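Local structure of effector protein Lem4 (lpg1101) (Legionella pneumophila subsp. pneumophila, 6CGK) at residues Lys193-Leu196 with Thr197-Ile201; Leu78-Val81 with Asn82-His85; Lys102-Leu105 with Glu106-Asn109. The protein is a membrane-associated protein tyrosine phosphatase and translocated effector, represented here by its magnesium-binding domain of the haloacid dehalogenase superfamily. The protein carries 1 engineered substitution. All blocks are in the same frame, centred on the assembly; numbering follows the deposited sequence.

How the contacts relate
All three contacts are local helix-end arrangements, met along the chain in the order 2, 3, 1. Contact 2 is the middle one in space. It meets contact 1 where Val81 CG2 lies 3.7 Å from Ile195 CD1, and contact 3 where Leu78 CD1 lies 4.0 Å from Leu105 CD2. Contacts 1 and 3 do not touch, their nearest atoms being about 15 Å apart. The magnesium site of Asp25, Asp155 and the engineered Asn23 is approached most closely by contact 3, with about 6 Å between the side chains of Leu104 and Asp25. The ion is about 12 Å from the Leu104 side chain and about 13 Å from that of Leu78. Contact 1 is remote from it.

Contact 1 (Lys193-Leu196 with Thr197-Ile201); sequences KEIL and TNCDI
Between Lys193 and Cys199 the backbone bonding changes as helix 188-198 runs out: Thr197 N still donates to Lys193 O four residues back (2.8 Å, 154° at the hydrogen), whereas Asn198 N turns to Ile195 O, three residues back, at 3.1 Å and bonds only weakly to Glu194 O. Cys199 N reaches Ile195 O through another weak bond, and Cys199 is the first residue to leave helical backbone angles.

Two polar side chains add to these bonds by folding back onto the last turn. In Thr197 the hydroxyl stands beside the residue's own backbone nitrogen, opposite its carbonyl carbon (chi1 -58°), from where OG1 donates to Lys193 O at 2.7 Å. It comes from above the carbonyl plane, and the oxygen thus holds two donors from one residue, N and OG1. Asn198 uses its carboxamide instead: ND2 reaches Glu194 O at 2.6 Å, nearly straight at 170°, and the oxygen lies in the plane of the amide. This side-chain bond is much straighter than the weak backbone bond to the same acceptor.

On the buried side, Cys199 SG packs 4.1 Å from Ile195 CG2. Cys199 is also the N-cap residue of helix 200-206, so the helices are separated by one residue. Around this junction Ile195 packs on Phe77 and Val81 of helix 72-82, Glu194 OE1 bonds His179 on strand 176-180, and Cys199 touches Asn18 just before strand 19-23.

Contact 2 (Leu78-Val81 with Asn82-His85); sequences LQDV and NKLH
Lys83 runs extended through its middle torsions and bends at the last one (chi4 86°), which brings NZ back toward Gln79 O, while its CG stands beside its own backbone nitrogen (chi1 -63°). The setting is the C-terminal end of helix 72-82, followed by a type I beta turn from Asn82 to His85 that leads toward strand 89-93 of the parallel sheet.

The backbone evidence for the change is clear. Asn82 N donates to Leu78 O in the helical pattern at 2.9 Å, and Leu84 N then reaches back only three residues, to Val81 O, also at 2.9 Å. The second donor sits above the carbonyl plane, 62° out of it, consistent with the shift to a three-residue span. His85 N closes the beta turn on Asn82 O.

Side chains lie over the carbonyls of the last turn. The CG of Asn82 comes to 3.2 Å from Leu78 O, but its ND2 takes another acceptor, Asp111 O. Leu84 places CB against Val81 O; Leu84 packs on Ile195 and Val81 on Phe192, both of helix 188-198. Asp80 OD1 is 4.3 Å from Lys83 NZ, beyond a salt bridge, so any attraction there is probably modest.

The carbonyl of Gln79 instead receives a weak, long bond from Lys83 NZ at 3.5 Å. A water donates to the same Gln79 O at 2.7 Å and weakly accepts from Lys83 NZ.

Contact 3 (Lys102-Leu105 with Glu106-Asn109); sequences KALL and EFEN
Ala103 O receives the backbone N-H of Phe107 at 2.8 Å in a nearly straight bond (163° at the hydrogen), with the donor almost along the C=O axis. The same oxygen also lies against the phenyl ring of Phe107, 3.0 Å above its plane and offset toward the rim, with CG the nearest ring atom. The first torsion contributes, setting CG beside the backbone nitrogen and anti to the carbonyl carbon (chi1 -63°); chi2 then sets how the ring is turned.

Two apolar side chains approach the far part of the ring from the same side as that oxygen. Ala103 CB approaches CZ of Phe107 to 3.9 Å, and Leu104 CD1 comes equally near to CE2 as its side chain crosses that of Phe107 at a slant. Tyr61 of helix 58-62 also meets the Phe107 ring, the planes inclined at about 40°.

Glu106 repeats the pattern one residue earlier, its N donating to Lys102 O at 2.9 Å while its extended side chain runs back past that carbonyl. Its carboxylate serves partners elsewhere, OE1 in a salt bridge to Arg54 and OE2 in a hydrogen bond to His112, whereas Lys102 NZ pairs with Glu98.

The winding ends as Glu108 N donates to Leu104 O at 3.1 Å and more weakly to Leu105 O. Asn109 then adopts positive phi, its N bonding Glu106 O at 3.0 Å, and Ile110 N returns to Leu105 O. This is a Schellman motif, here closing the helix of the beta-alpha-beta crossover from strand 89-93 to strand 116-118.

Contact 1 (Lys193-Leu196 with Thr197-Ile201)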
ATOM      1  N   LYS A 193      -3.014 -15.385  -5.190  1.00 42.14           N
ATOM      2  CA  LYS A 193      -3.993 -16.380  -5.592  1.00 47.62           C
ATOM      3  C   LYS A 193      -5.409 -15.883  -5.311  1.00 49.12           C
ATOM      4  O   LYS A 193      -6.317 -16.092  -6.122  1.00 47.65           O
ATOM      5  CB  LYS A 193      -3.708 -17.705  -4.881  1.00 46.74           C
ATOM      6  CG  LYS A 193      -4.700 -18.792  -5.221  1.00 54.22           C
ATOM      7  CD  LYS A 193      -4.443 -20.045  -4.422  1.00 58.80           C
ATOM      8  CE  LYS A 193      -3.075 -20.619  -4.709  1.00 60.68           C
ATOM      9  NZ  LYS A 193      -3.121 -22.087  -4.484  1.00 65.96           N
ATOM     10  N   GLU A 194      -5.605 -15.187  -4.182  1.00 44.90           N
ATOM     11  CA  GLU A 194      -6.932 -14.675  -3.839  1.00 42.32           C
ATOM     12  C   GLU A 194      -7.409 -13.635  -4.851  1.00 39.41           C
ATOM     13  O   GLU A 194      -8.583 -13.637  -5.245  1.00 43.96           O
ATOM     14  CB  GLU A 194      -6.929 -14.073  -2.426  1.00 43.29           C
ATOM     15  CG  GLU A 194      -6.670 -15.060  -1.274  1.00 48.09           C
ATOM     16  CD  GLU A 194      -6.743 -14.396   0.116  1.00 58.20           C
ATOM     17  OE1 GLU A 194      -6.618 -13.147   0.209  1.00 45.54           O
ATOM     18  OE2 GLU A 194      -6.922 -15.129   1.118  1.00 62.34           O
ATOM     19  N   ILE A 195      -6.525 -12.729  -5.277  1.00 37.93           N
ATOM     20  CA  ILE A 195      -6.901 -11.789  -6.334  1.00 37.53           C
ATOM     21  C   ILE A 195      -7.367 -12.549  -7.572  1.00 42.13           C
ATOM     22  O   ILE A 195      -8.474 -12.335  -8.076  1.00 39.51           O
ATOM     23  CB  ILE A 195      -5.735 -10.851  -6.677  1.00 36.06           C
ATOM     24  CG1 ILE A 195      -5.406  -9.943  -5.499  1.00 34.63           C
ATOM     25  CG2 ILE A 195      -6.080 -10.029  -7.901  1.00 41.02           C
ATOM     26  CD1 ILE A 195      -4.081  -9.198  -5.674  1.00 34.97           C
ATOM     27  N   LEU A 196      -6.526 -13.451  -8.081  1.00 43.26           N
ATOM     28  CA  LEU A 196      -6.851 -14.138  -9.329  1.00 42.03           C
ATOM     29  C   LEU A 196      -8.114 -14.979  -9.193  1.00 43.72           C
ATOM     30  O   LEU A 196      -8.893 -15.106 -10.147  1.00 46.52           O
ATOM     31  CB  LEU A 196      -5.681 -15.023  -9.768  1.00 51.12           C
ATOM     32  CG  LEU A 196      -4.380 -14.337 -10.177  1.00 50.82           C
ATOM     33  CD1 LEU A 196      -3.436 -15.368 -10.783  1.00 47.69           C
ATOM     34  CD2 LEU A 196      -4.652 -13.225 -11.168  1.00 51.32           C
ATOM     35  N   THR A 197      -8.315 -15.589  -8.021  1.00 54.19           N
ATOM     36  CA  THR A 197      -9.505 -16.411  -7.791  1.00 57.84           C
ATOM     37  C   THR A 197     -10.783 -15.582  -7.746  1.00 56.24           C
ATOM     38  O   THR A 197     -11.859 -16.104  -8.044  1.00 58.50           O
ATOM     39  CB  THR A 197      -9.370 -17.198  -6.481  1.00 65.71           C
ATOM     40  OG1 THR A 197      -8.197 -18.024  -6.529  1.00 67.26           O
ATOM     41  CG2 THR A 197     -10.584 -18.076  -6.270  1.00 61.67           C
ATOM     42  N   ASN A 198     -10.701 -14.305  -7.376  1.00 48.79           N
ATOM     43  CA  ASN A 198     -11.888 -13.482  -7.196  1.00 50.03           C
ATOM     44  C   ASN A 198     -12.057 -12.389  -8.245  1.00 55.33           C
ATOM     45  O   ASN A 198     -13.038 -11.648  -8.181  1.00 57.09           O
ATOM     46  CB  ASN A 198     -11.877 -12.838  -5.804  1.00 57.40           C
ATOM     47  CG  ASN A 198     -12.021 -13.854  -4.693  1.00 57.78           C
ATOM     48  OD1 ASN A 198     -13.126 -14.221  -4.316  1.00 67.45           O
ATOM     49  ND2 ASN A 198     -10.899 -14.311  -4.159  1.00 55.05           N
ATOM     50  N   CYS A 199     -11.137 -12.250  -9.198  1.00 58.55           N
ATOM     51  CA  CYS A 199     -11.199 -11.184 -10.204  1.00 53.78           C
ATOM     52  C   CYS A 199     -11.106 -11.840 -11.580  1.00 52.84           C
ATOM     53  O   CYS A 199     -10.009 -12.045 -12.108  1.00 51.92           O
ATOM     54  CB  CYS A 199     -10.092 -10.149 -10.006  1.00 52.54           C
ATOM     55  SG  CYS A 199     -10.095  -9.288  -8.396  1.00 52.85           S
ATOM     56  N   ASP A 200     -12.266 -12.129 -12.164  1.00 54.62           N
ATOM     57  CA  ASP A 200     -12.314 -12.884 -13.412  1.00 62.90           C
ATOM     58  C   ASP A 200     -11.516 -12.199 -14.517  1.00 60.81           C
ATOM     59  O   ASP A 200     -10.722 -12.840 -15.219  1.00 55.99           O
ATOM     60  CB  ASP A 200     -13.769 -13.081 -13.833  1.00 58.63           C
ATOM     61  N   ILE A 201     -11.720 -10.893 -14.701  1.00 58.63           N
ATOM     62  CA  ILE A 201     -11.056 -10.225 -15.814  1.00 64.28           C
ATOM     63  C   ILE A 201      -9.569 -10.100 -15.539  1.00 66.40           C
ATOM     64  O   ILE A 201      -8.752 -10.120 -16.470  1.00 61.65           O
ATOM     65  CB  ILE A 201     -11.685  -8.851 -16.096  1.00 74.20           C
ATOM     66  CG1 ILE A 201     -13.213  -8.954 -16.108  1.00 73.36           C
ATOM     67  CG2 ILE A 201     -11.156  -8.305 -17.422  1.00 71.95           C
ATOM     68  CD1 ILE A 201     -13.754  -9.915 -17.147  1.00 74.25           C
TER

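Contact 2 (Leu78-Val81 with Asn82-His85)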
ATOM      1  N   LEU A  78       3.925  -6.635  -5.220  1.00 34.94           N
ATOM      2  CA  LEU A  78       3.627  -5.352  -5.853  1.00 29.90           C
ATOM      3  C   LEU A  78       3.950  -5.387  -7.336  1.00 34.91           C
ATOM      4  O   LEU A  78       3.194  -4.855  -8.161  1.00 32.53           O
ATOM      5  CB  LEU A  78       4.397  -4.226  -5.177  1.00 26.41           C
ATOM      6  CG  LEU A  78       3.969  -3.946  -3.742  1.00 26.14           C
ATOM      7  CD1 LEU A  78       5.031  -3.131  -2.950  1.00 25.65           C
ATOM      8  CD2 LEU A  78       2.587  -3.247  -3.798  1.00 28.62           C
ATOM      9  N   GLN A  79       5.074  -6.006  -7.695  1.00 36.25           N
ATOM     10  CA  GLN A  79       5.430  -6.083  -9.098  1.00 36.57           C
ATOM     11  C   GLN A  79       4.437  -6.939  -9.868  1.00 38.59           C
ATOM     12  O   GLN A  79       4.076  -6.602 -11.000  1.00 40.99           O
ATOM     13  CB  GLN A  79       6.848  -6.620  -9.234  1.00 36.67           C
ATOM     14  CG  GLN A  79       7.885  -5.627  -8.769  1.00 38.38           C
ATOM     15  CD  GLN A  79       9.295  -6.091  -9.007  1.00 44.28           C
ATOM     16  OE1 GLN A  79      10.181  -5.277  -9.253  1.00 56.83           O
ATOM     17  NE2 GLN A  79       9.528  -7.395  -8.899  1.00 45.48           N
ATOM     18  N   ASP A  80       3.974  -8.044  -9.269  1.00 40.25           N
ATOM     19  CA  ASP A  80       3.001  -8.898  -9.949  1.00 41.90           C
ATOM     20  C   ASP A  80       1.659  -8.198 -10.098  1.00 35.78           C
ATOM     21  O   ASP A  80       1.020  -8.287 -11.161  1.00 40.38           O
ATOM     22  CB  ASP A  80       2.801 -10.215  -9.195  1.00 40.48           C
ATOM     23  CG  ASP A  80       3.979 -11.172  -9.330  1.00 49.98           C
ATOM     24  OD1 ASP A  80       4.796 -11.058 -10.284  1.00 51.52           O
ATOM     25  OD2 ASP A  80       4.070 -12.063  -8.458  1.00 55.79           O
ATOM     26  N   VAL A  81       1.180  -7.550  -9.030  1.00 34.53           N
ATOM     27  CA  VAL A  81      -0.140  -6.918  -9.087  1.00 31.22           C
ATOM     28  C   VAL A  81      -0.103  -5.694  -9.998  1.00 31.42           C
ATOM     29  O   VAL A  81      -1.094  -5.381 -10.657  1.00 32.71           O
ATOM     30  CB  VAL A  81      -0.634  -6.557  -7.665  1.00 35.88           C
ATOM     31  CG1 VAL A  81      -1.959  -5.778  -7.735  1.00 34.10           C
ATOM     32  CG2 VAL A  81      -0.833  -7.809  -6.833  1.00 35.85           C
ATOM     33  N   ASN A  82       1.034  -4.985 -10.064  1.00 34.15           N
ATOM     34  CA  ASN A  82       1.175  -3.901 -11.040  1.00 32.11           C
ATOM     35  C   ASN A  82       0.846  -4.373 -12.448  1.00 36.32           C
ATOM     36  O   ASN A  82       0.288  -3.616 -13.259  1.00 38.24           O
ATOM     37  CB  ASN A  82       2.606  -3.350 -11.026  1.00 34.95           C
ATOM     38  CG  ASN A  82       2.812  -2.226 -10.017  1.00 33.41           C
ATOM     39  OD1 ASN A  82       1.865  -1.584  -9.535  1.00 32.96           O
ATOM     40  ND2 ASN A  82       4.083  -1.986  -9.681  1.00 33.44           N
ATOM     41  N   LYS A  83       1.216  -5.612 -12.782  1.00 44.23           N
ATOM     42  CA  LYS A  83       0.956  -6.104 -14.132  1.00 40.56           C
ATOM     43  C   LYS A  83      -0.533  -6.355 -14.366  1.00 39.44           C
ATOM     44  O   LYS A  83      -0.953  -6.425 -15.522  1.00 41.68           O
ATOM     45  CB  LYS A  83       1.762  -7.380 -14.415  1.00 46.11           C
ATOM     46  CG  LYS A  83       3.308  -7.199 -14.391  1.00 45.79           C
ATOM     47  CD  LYS A  83       4.055  -8.555 -14.407  1.00 50.96           C
ATOM     48  CE  LYS A  83       5.577  -8.437 -14.516  1.00 57.39           C
ATOM     49  NZ  LYS A  83       6.241  -8.270 -13.172  1.00 66.13           N
ATOM     50  N   LEU A  84      -1.331  -6.481 -13.301  1.00 35.28           N
ATOM     51  CA  LEU A  84      -2.772  -6.642 -13.458  1.00 39.33           C
ATOM     52  C   LEU A  84      -3.496  -5.319 -13.634  1.00 43.57           C
ATOM     53  O   LEU A  84      -4.722  -5.321 -13.768  1.00 43.89           O
ATOM     54  CB  LEU A  84      -3.371  -7.372 -12.255  1.00 40.29           C
ATOM     55  CG  LEU A  84      -2.801  -8.746 -11.910  1.00 41.37           C
ATOM     56  CD1 LEU A  84      -3.489  -9.236 -10.638  1.00 40.08           C
ATOM     57  CD2 LEU A  84      -2.997  -9.722 -13.063  1.00 44.83           C
ATOM     58  N   HIS A  85      -2.782  -4.202 -13.596  1.00 38.23           N
ATOM     59  CA  HIS A  85      -3.413  -2.913 -13.834  1.00 40.95           C
ATOM     60  C   HIS A  85      -3.932  -2.863 -15.269  1.00 41.86           C
ATOM     61  O   HIS A  85      -3.255  -3.345 -16.187  1.00 42.23           O
ATOM     62  CB  HIS A  85      -2.394  -1.797 -13.592  1.00 40.29           C
ATOM     63  CG  HIS A  85      -2.966  -0.415 -13.657  1.00 35.66           C
ATOM     64  ND1 HIS A  85      -3.066   0.292 -14.836  1.00 42.72           N
ATOM     65  CD2 HIS A  85      -3.442   0.402 -12.684  1.00 41.29           C
ATOM     66  CE1 HIS A  85      -3.583   1.483 -14.587  1.00 43.29           C
ATOM     67  NE2 HIS A  85      -3.832   1.570 -13.294  1.00 41.13           N
TER
HETATM   68  O   HOH W   1       5.644  -5.077 -12.537  1.00 41.12           O

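Contact 3 (Lys102-Leu105 with Glu106-Asn109)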
ATOM      1  N   LYS A 102       7.706   6.600  -1.595  1.00 23.25           N
ATOM      2  CA  LYS A 102       8.197   6.582  -2.980  1.00 19.88           C
ATOM      3  C   LYS A 102       9.655   6.169  -3.049  1.00 22.40           C
ATOM      4  O   LYS A 102      10.060   5.439  -3.963  1.00 25.33           O
ATOM      5  CB  LYS A 102       8.029   7.956  -3.644  1.00 21.45           C
ATOM      6  CG  LYS A 102       6.558   8.338  -3.893  1.00 24.61           C
ATOM      7  CD  LYS A 102       6.462   9.688  -4.589  1.00 26.24           C
ATOM      8  CE  LYS A 102       5.039  10.022  -5.007  1.00 34.81           C
ATOM      9  NZ  LYS A 102       5.024  11.396  -5.583  1.00 39.76           N
ATOM     10  N   ALA A 103      10.478   6.665  -2.111  1.00 21.93           N
ATOM     11  CA  ALA A 103      11.886   6.316  -2.129  1.00 23.73           C
ATOM     12  C   ALA A 103      12.077   4.813  -2.012  1.00 23.98           C
ATOM     13  O   ALA A 103      12.880   4.216  -2.731  1.00 28.18           O
ATOM     14  CB  ALA A 103      12.616   7.048  -0.974  1.00 24.05           C
ATOM     15  N   LEU A 104      11.399   4.180  -1.054  1.00 23.34           N
ATOM     16  CA  LEU A 104      11.626   2.743  -0.868  1.00 24.38           C
ATOM     17  C   LEU A 104      11.139   1.956  -2.086  1.00 22.99           C
ATOM     18  O   LEU A 104      11.816   1.026  -2.540  1.00 25.59           O
ATOM     19  CB  LEU A 104      10.915   2.239   0.397  1.00 24.65           C
ATOM     20  CG  LEU A 104      11.890   2.285   1.598  1.00 27.52           C
ATOM     21  CD1 LEU A 104      12.420   3.685   1.828  1.00 27.13           C
ATOM     22  CD2 LEU A 104      11.222   1.750   2.857  1.00 29.29           C
ATOM     23  N   LEU A 105       9.972   2.303  -2.621  1.00 26.04           N
ATOM     24  CA  LEU A 105       9.546   1.680  -3.880  1.00 24.95           C
ATOM     25  C   LEU A 105      10.613   1.845  -4.965  1.00 28.34           C
ATOM     26  O   LEU A 105      10.948   0.890  -5.688  1.00 29.61           O
ATOM     27  CB  LEU A 105       8.222   2.287  -4.314  1.00 25.93           C
ATOM     28  CG  LEU A 105       7.058   2.002  -3.344  1.00 25.29           C
ATOM     29  CD1 LEU A 105       5.820   2.864  -3.677  1.00 24.09           C
ATOM     30  CD2 LEU A 105       6.702   0.510  -3.337  1.00 27.97           C
ATOM     31  N   GLU A 106      11.140   3.059  -5.124  1.00 26.65           N
ATOM     32  CA  GLU A 106      12.172   3.288  -6.139  1.00 26.85           C
ATOM     33  C   GLU A 106      13.444   2.487  -5.877  1.00 27.85           C
ATOM     34  O   GLU A 106      14.061   1.967  -6.813  1.00 28.31           O
ATOM     35  CB  GLU A 106      12.478   4.781  -6.239  1.00 30.39           C
ATOM     36  CG  GLU A 106      11.323   5.530  -6.898  1.00 26.77           C
ATOM     37  CD  GLU A 106      11.264   6.996  -6.557  1.00 29.69           C
ATOM     38  OE1 GLU A 106      12.144   7.486  -5.791  1.00 27.35           O
ATOM     39  OE2 GLU A 106      10.312   7.647  -7.046  1.00 29.39           O
ATOM     40  N   PHE A 107      13.888   2.423  -4.616  1.00 30.90           N
ATOM     41  CA  PHE A 107      15.064   1.641  -4.269  1.00 31.90           C
ATOM     42  C   PHE A 107      14.918   0.190  -4.679  1.00 28.62           C
ATOM     43  O   PHE A 107      15.917  -0.482  -4.936  1.00 31.86           O
ATOM     44  CB  PHE A 107      15.317   1.678  -2.747  1.00 34.45           C
ATOM     45  CG  PHE A 107      15.627   3.044  -2.170  1.00 30.96           C
ATOM     46  CD1 PHE A 107      16.164   4.069  -2.935  1.00 30.46           C
ATOM     47  CD2 PHE A 107      15.359   3.281  -0.829  1.00 29.09           C
ATOM     48  CE1 PHE A 107      16.457   5.331  -2.348  1.00 28.47           C
ATOM     49  CE2 PHE A 107      15.668   4.527  -0.221  1.00 26.04           C
ATOM     50  CZ  PHE A 107      16.187   5.550  -0.992  1.00 27.75           C
ATOM     51  N   GLU A 108      13.689  -0.332  -4.659  1.00 28.86           N
ATOM     52  CA  GLU A 108      13.423  -1.715  -5.016  1.00 32.68           C
ATOM     53  C   GLU A 108      12.994  -1.871  -6.472  1.00 32.64           C
ATOM     54  O   GLU A 108      12.606  -2.974  -6.881  1.00 36.87           O
ATOM     55  CB  GLU A 108      12.340  -2.276  -4.088  1.00 36.37           C
ATOM     56  CG  GLU A 108      12.708  -2.167  -2.615  1.00 39.06           C
ATOM     57  CD  GLU A 108      13.663  -3.244  -2.184  1.00 45.98           C
ATOM     58  OE1 GLU A 108      13.824  -4.191  -2.972  1.00 44.82           O
ATOM     59  OE2 GLU A 108      14.263  -3.157  -1.077  1.00 34.89           O
ATOM     60  N   ASN A 109      13.048  -0.797  -7.259  1.00 32.85           N
ATOM     61  CA  ASN A 109      12.725  -0.850  -8.690  1.00 32.87           C
ATOM     62  C   ASN A 109      11.283  -1.312  -8.903  1.00 33.88           C
ATOM     63  O   ASN A 109      10.981  -2.077  -9.835  1.00 35.08           O
ATOM     64  CB  ASN A 109      13.725  -1.724  -9.458  1.00 33.92           C
ATOM     65  CG  ASN A 109      13.761  -1.407 -10.949  1.00 36.63           C
ATOM     66  OD1 ASN A 109      13.409  -0.305 -11.381  1.00 41.34           O
ATOM     67  ND2 ASN A 109      14.213  -2.361 -11.729  1.00 41.11           N
TER